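Local coordinates for protein of unknown function with a Fic domain (Bacteroides thetaiotaomicron VPI-5482, PDB 3CUC) that is of unknown function but belongs to the Fic/DOC family, with a mostly helical fold built around the Fic signature loop and helix, at residues 100-108 with 195-206; 30-38 with 50-58. All coordinates share one frame; numbering follows the deposited sequence.

In the fold
The two interactions lie in series along the chain, their centres about 19 Å apart, and the motif helix 199-213, a partner in interaction 1, also packs against helix 22-42 of interaction 2. Interaction 1 packs helix 97-107 against the motif HPFEDGNGRIAR and lies about 9 Å from the centre of the chain. Interaction 2, about 16 Å from it, pairs helices 22-42 and 50-59 nearer the periphery. They touch where L205 CD2 of the motif helix meets F36 CE2 of helix 22-42 at 3.7 Å. Helix 22-42 thus uses different faces for its two neighbours. Just beyond it, E44 forms a salt bridge with R204, an arrangement consistent with the inhibitory glutamate and motif arginine of related Fic proteins.

Interaction 1: 100-108 with 195-206; sequences IRELNRTIL and FEDGNGRIARLL
N104 lies flat over one face of the F195 ring, its amide plane only 7° from the ring plane. CB stands almost above the ring centre, 3.7 Å from the centroid, in a CH-pi contact, and the amide continues over the CG side, with ND2 3.4 Å from F195 CG. The first torsion carries CG away from the backbone N (chi1 -171°) and lays the amide along the ring. From there ND2 donates to D197 O at 2.8 Å, the acceptor lying in the amide plane and the donor nearly in line with the C=O bond. OD1 accepts from G131 N, so both ends of the amide are held and its rotation is fixed. I100 CG2 meets the edge of the same ring, 3.7 Å from F195 CE2.

Beyond the loop, I202 is a knob in a hole formed by I100, L103, N104 and I107, its CD1 lying 3.7 Å from L103 CB. I107 CD1 reaches R201 CB, also at 3.7 Å, while its CG2 branch turns to L205 CD1. L108 CD2 touches the R201 guanidinium obliquely, and R201 has its salt bridge with E73 of helix 68-89. G198, at the N-cap position with a positive phi, precedes the motif helix.

This is the Fic motif loop and helix seated on helix 97-107, the axes of segments 100-107 and 199-206 running at 125° to each other. Helix 178-192 adds Y189 against F195 and I202, helix 68-89 brings M83 to L103 and I84 to L205, and helix 22-42 approaches R201 and L205.

Interaction 2: 30-38 with 50-58; sequences DKFKLEFNY and YGQTKLLLM
The Y50 ring turns an edge toward the face of Y38, a T-shaped pair with planes 74° apart and centroids separated by 5.2 Å. Y50 CD1 stands above the rim of the Y38 face, 3.8 Å from Y38 CG, while T53 OG1 meets the edge of the Y38 ring close to its plane. Both tyrosines have CG anti to the backbone N, at chi1 174° in Y38 and -161° in Y50, which swings each ring across the gap between the helices. H42, further along the same helix, stacks on Y38.

L34 is the knob of the interface, seated among Y50, T53 and K54, with selenomethionine M58 completing the hole in the conformer modelled here. Its two methyls divide the hole: CD1 approaches Y50 CZ obliquely at 3.6 Å, and CD2 reaches K54 CA at 3.7 Å. Toward helix 68-89, L57 CD1 packs on N37, 3.6 Å from ND2.

The polar groups find their bonds elsewhere. N37 hydrogen-bonds through OD1 to H77 and through ND2 to N78, and T53 OG1 to T49 O. E35 OE1 forms a salt bridge with R268, while E35 OE2 lies 3.5 Å from Y50 OH, a proximity that is not a hydrogen bond. With no hydrogen bonds or salt bridges between the segments, the helix pair rests on aromatic and aliphatic packing, and its buried polar N37 is tied to helix 68-89 instead.

Interaction 1: 100-108 with 195-206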
loop_
_atom_site.group_PDB
_atom_site.type_symbol
_atom_site.label_atom_id
_atom_site.label_comp_id
_atom_site.label_asym_id
_atom_site.label_seq_id
_atom_site.Cartn_x
_atom_site.Cartn_y
_atom_site.Cartn_z
ATOM N N ILE A 100 -1.807 1.175 12.677
ATOM C CA ILE A 100 -2.706 0.945 11.547
ATOM C C ILE A 100 -4.008 1.715 11.742
ATOM O O ILE A 100 -4.549 2.291 10.797
ATOM C CB ILE A 100 -3.010 -0.556 11.354
ATOM C CG1 ILE A 100 -1.730 -1.326 11.020
ATOM C CG2 ILE A 100 -4.012 -0.754 10.225
ATOM C CD1 ILE A 100 -1.894 -2.825 11.060
ATOM N N ARG A 101 -4.489 1.732 12.980
ATOM C CA ARG A 101 -5.703 2.461 13.333
ATOM C C ARG A 101 -5.500 3.965 13.151
ATOM O O ARG A 101 -6.354 4.647 12.593
ATOM C CB ARG A 101 -6.120 2.141 14.774
ATOM C CG ARG A 101 -6.470 0.665 15.016
ATOM C CD ARG A 101 -6.368 0.278 16.494
ATOM N NE ARG A 101 -7.585 0.658 17.200
ATOM C CZ ARG A 101 -8.677 -0.097 17.294
ATOM N NH1 ARG A 101 -8.721 -1.304 16.748
ATOM N NH2 ARG A 101 -9.737 0.359 17.946
ATOM N N GLU A 102 -4.360 4.472 13.609
ATOM C CA GLU A 102 -4.019 5.882 13.431
ATOM C C GLU A 102 -3.898 6.233 11.945
ATOM O O GLU A 102 -4.206 7.351 11.530
ATOM C CB GLU A 102 -2.708 6.213 14.159
ATOM C CG GLU A 102 -2.353 7.701 14.194
ATOM C CD GLU A 102 -3.375 8.535 14.953
ATOM O OE1 GLU A 102 -3.572 8.277 16.157
ATOM O OE2 GLU A 102 -3.981 9.449 14.351
ATOM N N LEU A 103 -3.446 5.267 11.154
ATOM C CA LEU A 103 -3.330 5.434 9.710
ATOM C C LEU A 103 -4.708 5.633 9.088
ATOM O O LEU A 103 -4.900 6.522 8.261
ATOM C CB LEU A 103 -2.640 4.211 9.091
ATOM C CG LEU A 103 -1.792 4.404 7.830
ATOM C CD1 LEU A 103 -0.790 5.552 7.973
ATOM C CD2 LEU A 103 -1.070 3.106 7.510
ATOM N N ASN A 104 -5.667 4.808 9.501
ATOM C CA ASN A 104 -7.040 4.929 9.029
ATOM C C ASN A 104 -7.655 6.272 9.432
ATOM O O ASN A 104 -8.221 6.989 8.601
ATOM C CB ASN A 104 -7.890 3.784 9.580
ATOM C CG ASN A 104 -9.269 3.733 8.955
ATOM O OD1 ASN A 104 -10.247 4.190 9.549
ATOM N ND2 ASN A 104 -9.350 3.193 7.742
ATOM N N ARG A 105 -7.523 6.604 10.712
ATOM C CA ARG A 105 -7.984 7.880 11.238
ATOM C C ARG A 105 -7.423 9.045 10.423
ATOM O O ARG A 105 -8.126 10.004 10.143
ATOM C CB ARG A 105 -7.563 8.010 12.708
ATOM C CG ARG A 105 -8.086 9.254 13.452
ATOM C CD ARG A 105 -7.747 9.214 14.964
ATOM N NE ARG A 105 -8.286 8.015 15.636
ATOM C CZ ARG A 105 -7.575 6.965 16.077
ATOM N NH1 ARG A 105 -6.252 6.919 15.958
ATOM N NH2 ARG A 105 -8.201 5.942 16.658
ATOM N N THR A 106 -6.155 8.947 10.034
ATOM C CA THR A 106 -5.478 10.026 9.316
ATOM C C THR A 106 -6.000 10.201 7.894
ATOM O O THR A 106 -6.453 11.285 7.533
ATOM C CB THR A 106 -3.960 9.780 9.246
ATOM O OG1 THR A 106 -3.441 9.634 10.569
ATOM C CG2 THR A 106 -3.253 10.932 8.554
ATOM N N ILE A 107 -5.942 9.138 7.092
ATOM C CA ILE A 107 -6.213 9.253 5.650
ATOM C C ILE A 107 -7.695 9.521 5.346
ATOM O O ILE A 107 -8.013 10.197 4.362
ATOM C CB ILE A 107 -5.699 8.027 4.835
ATOM C CG1 ILE A 107 -6.498 6.759 5.143
ATOM C CG2 ILE A 107 -4.222 7.798 5.093
ATOM C CD1 ILE A 107 -6.197 5.651 4.189
ATOM N N LEU A 108 -8.583 8.973 6.177
ATOM C CA LEU A 108 -9.996 9.351 6.167
ATOM C C LEU A 108 -10.114 10.446 7.213
ATOM O O LEU A 108 -10.025 10.167 8.406
ATOM C CB LEU A 108 -10.902 8.171 6.545
ATOM C CG LEU A 108 -10.649 6.836 5.853
ATOM C CD1 LEU A 108 -11.658 5.786 6.339
ATOM C CD2 LEU A 108 -10.694 7.005 4.337
ATOM N N PHE A 195 -11.476 -2.159 8.673
ATOM C CA PHE A 195 -12.175 -0.884 8.823
ATOM C C PHE A 195 -13.382 -0.816 7.888
ATOM O O PHE A 195 -13.484 -1.583 6.924
ATOM C CB PHE A 195 -11.233 0.297 8.554
ATOM C CG PHE A 195 -10.007 0.304 9.425
ATOM C CD1 PHE A 195 -10.063 0.775 10.728
ATOM C CD2 PHE A 195 -8.796 -0.167 8.941
ATOM C CE1 PHE A 195 -8.924 0.775 11.535
ATOM C CE2 PHE A 195 -7.660 -0.172 9.740
ATOM C CZ PHE A 195 -7.725 0.298 11.037
ATOM N N GLU A 196 -14.297 0.104 8.189
ATOM C CA GLU A 196 -15.447 0.353 7.324
ATOM C C GLU A 196 -15.011 0.946 5.980
ATOM O O GLU A 196 -15.703 0.782 4.985
ATOM C CB GLU A 196 -16.470 1.269 8.010
ATOM N N ASP A 197 -13.864 1.622 5.942
ATOM C CA ASP A 197 -13.386 2.226 4.694
ATOM C C ASP A 197 -11.879 2.494 4.701
ATOM O O ASP A 197 -11.253 2.528 5.755
ATOM C CB ASP A 197 -14.154 3.531 4.440
ATOM C CG ASP A 197 -14.097 3.988 2.983
ATOM O OD1 ASP A 197 -13.457 3.310 2.147
ATOM O OD2 ASP A 197 -14.698 5.043 2.676
ATOM N N GLY A 198 -11.309 2.670 3.509
ATOM C CA GLY A 198 -9.891 2.985 3.346
ATOM C C GLY A 198 -8.967 1.777 3.302
ATOM O O GLY A 198 -7.748 1.931 3.286
ATOM N N ASN A 199 -9.538 0.575 3.273
ATOM C CA ASN A 199 -8.747 -0.650 3.366
ATOM C C ASN A 199 -7.839 -0.866 2.156
ATOM O O ASN A 199 -6.749 -1.433 2.285
ATOM C CB ASN A 199 -9.660 -1.858 3.578
ATOM C CG ASN A 199 -10.327 -1.847 4.945
ATOM O OD1 ASN A 199 -9.674 -2.051 5.967
ATOM N ND2 ASN A 199 -11.638 -1.607 4.964
ATOM N N GLY A 200 -8.272 -0.405 0.989
ATOM C CA GLY A 200 -7.429 -0.465 -0.195
ATOM C C GLY A 200 -6.176 0.360 0.002
ATOM O O GLY A 200 -5.069 -0.092 -0.266
ATOM N N ARG A 201 -6.355 1.576 0.490
ATOM C CA ARG A 201 -5.241 2.496 0.687
ATOM C C ARG A 201 -4.315 2.075 1.812
ATOM O O ARG A 201 -3.113 2.314 1.733
ATOM C CB ARG A 201 -5.765 3.908 0.947
ATOM C CG ARG A 201 -6.232 4.605 -0.314
ATOM C CD ARG A 201 -7.079 5.804 0.005
ATOM N NE ARG A 201 -8.464 5.433 0.255
ATOM C CZ ARG A 201 -9.390 6.267 0.706
ATOM N NH1 ARG A 201 -9.084 7.531 0.963
ATOM N NH2 ARG A 201 -10.632 5.829 0.906
ATOM N N ILE A 202 -4.874 1.459 2.854
ATOM C CA ILE A 202 -4.067 0.949 3.958
ATOM C C ILE A 202 -3.205 -0.198 3.454
ATOM O O ILE A 202 -2.006 -0.216 3.698
ATOM C CB ILE A 202 -4.918 0.466 5.153
ATOM C CG1 ILE A 202 -5.705 1.631 5.771
ATOM C CG2 ILE A 202 -4.027 -0.177 6.214
ATOM C CD1 ILE A 202 -4.846 2.625 6.524
ATOM N N ALA A 203 -3.817 -1.140 2.740
ATOM C CA ALA A 203 -3.078 -2.263 2.159
ATOM C C ALA A 203 -1.853 -1.764 1.398
ATOM O O ALA A 203 -0.732 -2.208 1.648
ATOM C CB ALA A 203 -3.970 -3.084 1.244
ATOM N N ARG A 204 -2.070 -0.814 0.495
ATOM C CA ARG A 204 -1.000 -0.332 -0.365
ATOM C C ARG A 204 0.026 0.476 0.410
ATOM O O ARG A 204 1.216 0.457 0.084
ATOM C CB ARG A 204 -1.572 0.473 -1.528
ATOM C CG ARG A 204 -2.263 -0.411 -2.563
ATOM C CD ARG A 204 -2.716 0.379 -3.779
ATOM N NE ARG A 204 -3.814 1.286 -3.437
ATOM C CZ ARG A 204 -5.100 0.937 -3.336
ATOM N NH1 ARG A 204 -5.496 -0.310 -3.555
ATOM N NH2 ARG A 204 -5.996 1.849 -3.012
ATOM N N LEU A 205 -0.431 1.176 1.442
ATOM C CA LEU A 205 0.478 1.866 2.358
ATOM C C LEU A 205 1.347 0.868 3.121
ATOM O O LEU A 205 2.530 1.107 3.321
ATOM C CB LEU A 205 -0.299 2.768 3.333
ATOM C CG LEU A 205 -0.709 4.141 2.786
ATOM C CD1 LEU A 205 -1.775 4.775 3.662
ATOM C CD2 LEU A 205 0.499 5.059 2.661
ATOM N N LEU A 206 0.754 -0.246 3.542
ATOM C CA LEU A 206 1.483 -1.274 4.281
ATOM C C LEU A 206 2.545 -1.940 3.403
ATOM O O LEU A 206 3.610 -2.303 3.898
ATOM C CB LEU A 206 0.527 -2.324 4.872
ATOM C CG LEU A 206 -0.375 -1.860 6.023
ATOM C CD1 LEU A 206 -1.441 -2.900 6.316
ATOM C CD2 LEU A 206 0.437 -1.545 7.283
#

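Interaction 2: 30-38 with 50-58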
loop_
_atom_site.group_PDB
_atom_site.type_symbol
_atom_site.label_atom_id
_atom_site.label_comp_id
_atom_site.label_asym_id
_atom_site.label_seq_id
_atom_site.Cartn_x
_atom_site.Cartn_y
_atom_site.Cartn_z
ATOM N N ASP A 30 9.999 13.189 -5.155
ATOM C CA ASP A 30 8.920 14.059 -5.627
ATOM C C ASP A 30 7.996 13.308 -6.587
ATOM O O ASP A 30 6.780 13.295 -6.392
ATOM C CB ASP A 30 9.476 15.318 -6.301
ATOM C CG ASP A 30 10.011 16.346 -5.300
ATOM O OD1 ASP A 30 9.768 16.221 -4.080
ATOM O OD2 ASP A 30 10.680 17.300 -5.739
ATOM N N LYS A 31 8.571 12.656 -7.596
ATOM C CA LYS A 31 7.775 11.897 -8.556
ATOM C C LYS A 31 6.966 10.801 -7.869
ATOM O O LYS A 31 5.792 10.599 -8.192
ATOM C CB LYS A 31 8.637 11.269 -9.655
ATOM C CG LYS A 31 7.809 10.893 -10.896
ATOM C CD LYS A 31 8.453 9.801 -11.754
ATOM C CE LYS A 31 7.533 9.384 -12.922
ATOM N NZ LYS A 31 7.189 10.525 -13.828
ATOM N N PHE A 32 7.581 10.091 -6.927
ATOM C CA PHE A 32 6.881 9.004 -6.259
ATOM C C PHE A 32 5.695 9.512 -5.427
ATOM O O PHE A 32 4.588 8.968 -5.516
ATOM C CB PHE A 32 7.818 8.180 -5.378
ATOM C CG PHE A 32 7.087 7.205 -4.521
ATOM C CD1 PHE A 32 6.654 6.003 -5.042
ATOM C CD2 PHE A 32 6.764 7.523 -3.215
ATOM C CE1 PHE A 32 5.950 5.114 -4.263
ATOM C CE2 PHE A 32 6.055 6.645 -2.430
ATOM C CZ PHE A 32 5.645 5.439 -2.953
ATOM N N LYS A 33 5.933 10.542 -4.620
ATOM C CA LYS A 33 4.885 11.148 -3.790
ATOM C C LYS A 33 3.667 11.505 -4.635
ATOM O O LYS A 33 2.513 11.255 -4.268
ATOM C CB LYS A 33 5.406 12.422 -3.113
ATOM C CG LYS A 33 4.535 12.922 -1.967
ATOM C CD LYS A 33 5.185 14.093 -1.222
ATOM C CE LYS A 33 5.057 15.399 -2.010
ATOM N NZ LYS A 33 5.498 16.582 -1.220
ATOM N N LEU A 34 3.957 12.089 -5.784
ATOM C CA LEU A 34 2.935 12.511 -6.706
ATOM C C LEU A 34 2.142 11.300 -7.208
ATOM O O LEU A 34 0.919 11.215 -7.049
ATOM C CB LEU A 34 3.605 13.220 -7.886
ATOM C CG LEU A 34 2.865 14.384 -8.521
ATOM C CD1 LEU A 34 1.408 14.016 -8.816
ATOM C CD2 LEU A 34 2.992 15.601 -7.598
ATOM N N GLU A 35 2.860 10.347 -7.792
ATOM C CA GLU A 35 2.224 9.227 -8.468
ATOM C C GLU A 35 1.534 8.263 -7.517
ATOM O O GLU A 35 0.488 7.701 -7.851
ATOM C CB GLU A 35 3.245 8.483 -9.325
ATOM C CG GLU A 35 3.770 9.338 -10.477
ATOM C CD GLU A 35 3.917 8.567 -11.775
ATOM O OE1 GLU A 35 4.321 7.382 -11.729
ATOM O OE2 GLU A 35 3.621 9.151 -12.842
ATOM N N PHE A 36 2.116 8.072 -6.335
ATOM C CA PHE A 36 1.525 7.182 -5.351
ATOM C C PHE A 36 0.221 7.769 -4.824
ATOM O O PHE A 36 -0.812 7.100 -4.837
ATOM C CB PHE A 36 2.492 6.906 -4.201
ATOM C CG PHE A 36 1.938 5.973 -3.169
ATOM C CD1 PHE A 36 1.397 4.749 -3.542
ATOM C CD2 PHE A 36 1.950 6.314 -1.823
ATOM C CE1 PHE A 36 0.873 3.879 -2.590
ATOM C CE2 PHE A 36 1.427 5.443 -0.864
ATOM C CZ PHE A 36 0.883 4.227 -1.252
ATOM N N ASN A 37 0.273 9.018 -4.364
ATOM C CA ASN A 37 -0.923 9.688 -3.848
ATOM C C ASN A 37 -2.043 9.711 -4.889
ATOM O O ASN A 37 -3.198 9.379 -4.591
ATOM C CB ASN A 37 -0.598 11.110 -3.369
ATOM C CG ASN A 37 0.088 11.130 -2.004
ATOM O OD1 ASN A 37 -0.435 10.587 -1.031
ATOM N ND2 ASN A 37 1.248 11.783 -1.924
ATOM N N TYR A 38 -1.691 10.076 -6.117
ATOM C CA TYR A 38 -2.679 10.142 -7.175
ATOM C C TYR A 38 -3.301 8.777 -7.396
ATOM O O TYR A 38 -4.515 8.617 -7.280
ATOM C CB TYR A 38 -2.074 10.646 -8.485
ATOM C CG TYR A 38 -3.050 10.580 -9.634
ATOM C CD1 TYR A 38 -3.959 11.612 -9.864
ATOM C CD2 TYR A 38 -3.083 9.475 -10.477
ATOM C CE1 TYR A 38 -4.864 11.545 -10.912
ATOM C CE2 TYR A 38 -3.989 9.397 -11.526
ATOM C CZ TYR A 38 -4.876 10.430 -11.740
ATOM O OH TYR A 38 -5.767 10.339 -12.786
ATOM N N TYR A 50 -4.746 14.913 -12.365
ATOM C CA TYR A 50 -3.328 14.876 -12.048
ATOM C C TYR A 50 -2.799 16.270 -11.758
ATOM O O TYR A 50 -1.956 16.450 -10.886
ATOM C CB TYR A 50 -2.572 14.282 -13.224
ATOM C CG TYR A 50 -1.205 13.783 -12.862
ATOM C CD1 TYR A 50 -1.052 12.630 -12.111
ATOM C CD2 TYR A 50 -0.058 14.459 -13.276
ATOM C CE1 TYR A 50 0.203 12.164 -11.770
ATOM C CE2 TYR A 50 1.206 14.002 -12.939
ATOM C CZ TYR A 50 1.330 12.854 -12.187
ATOM O OH TYR A 50 2.578 12.394 -11.848
ATOM N N GLY A 51 -3.318 17.253 -12.490
ATOM C CA GLY A 51 -2.969 18.649 -12.291
ATOM C C GLY A 51 -3.442 19.102 -10.934
ATOM O O GLY A 51 -2.656 19.635 -10.154
ATOM N N GLN A 52 -4.727 18.869 -10.653
ATOM C CA GLN A 52 -5.316 19.206 -9.361
ATOM C C GLN A 52 -4.447 18.615 -8.244
ATOM O O GLN A 52 -4.158 19.278 -7.246
ATOM C CB GLN A 52 -6.767 18.698 -9.281
ATOM C CG GLN A 52 -7.741 19.489 -10.132
ATOM C CD GLN A 52 -9.111 18.898 -10.125
ATOM O OE1 GLN A 52 -9.275 17.695 -10.281
ATOM N NE2 GLN A 52 -10.122 19.744 -9.941
ATOM N N THR A 53 -4.002 17.381 -8.438
ATOM C CA THR A 53 -3.207 16.692 -7.432
ATOM C C THR A 53 -1.817 17.300 -7.274
ATOM O O THR A 53 -1.365 17.552 -6.154
ATOM C CB THR A 53 -3.007 15.202 -7.776
ATOM O OG1 THR A 53 -4.276 14.543 -7.882
ATOM C CG2 THR A 53 -2.166 14.511 -6.706
ATOM N N LYS A 54 -1.121 17.479 -8.396
ATOM C CA LYS A 54 0.255 17.998 -8.399
ATOM C C LYS A 54 0.348 19.381 -7.769
ATOM O O LYS A 54 1.165 19.606 -6.884
ATOM C CB LYS A 54 0.782 18.080 -9.829
ATOM C CG LYS A 54 2.220 18.586 -9.957
ATOM C CD LYS A 54 2.661 18.634 -11.430
ATOM C CE LYS A 54 4.120 18.190 -11.621
ATOM N NZ LYS A 54 4.385 17.747 -13.025
ATOM N N LEU A 55 -0.494 20.302 -8.234
ATOM C CA LEU A 55 -0.555 21.647 -7.666
ATOM C C LEU A 55 -0.938 21.669 -6.174
ATOM O O LEU A 55 -0.613 22.628 -5.467
ATOM C CB LEU A 55 -1.520 22.525 -8.470
ATOM C CG LEU A 55 -1.027 22.956 -9.856
ATOM C CD1 LEU A 55 -2.146 23.583 -10.681
ATOM C CD2 LEU A 55 0.142 23.922 -9.731
ATOM N N LEU A 56 -1.629 20.633 -5.694
ATOM C CA LEU A 56 -1.886 20.495 -4.261
ATOM C C LEU A 56 -0.616 20.109 -3.500
ATOM O O LEU A 56 -0.225 20.785 -2.555
ATOM C CB LEU A 56 -2.980 19.460 -3.978
ATOM C CG LEU A 56 -3.226 19.172 -2.484
ATOM C CD1 LEU A 56 -4.002 20.307 -1.834
ATOM C CD2 LEU A 56 -3.943 17.848 -2.276
ATOM N N LEU A 57 0.012 19.013 -3.899
ATOM C CA LEU A 57 1.145 18.473 -3.149
ATOM C C LEU A 57 2.444 19.276 -3.269
ATOM O O LEU A 57 3.250 19.252 -2.348
ATOM C CB LEU A 57 1.409 17.033 -3.570
ATOM C CG LEU A 57 0.323 16.047 -3.157
ATOM C CD1 LEU A 57 0.546 14.709 -3.843
ATOM C CD2 LEU A 57 0.323 15.909 -1.638
HETATM N N MSE A 58 2.639 19.969 -4.393
HETATM C CA MSE A 58 3.861 20.734 -4.602
HETATM C C MSE A 58 3.716 22.187 -4.182
HETATM O O MSE A 58 4.685 22.792 -3.768
HETATM C CB MSE A 58 4.299 20.652 -6.065
HETATM C CG MSE A 58 4.658 19.232 -6.516
HETATM SE SE MSE A 58 6.127 18.392 -5.514
HETATM C CE MSE A 58 7.570 19.778 -5.830
#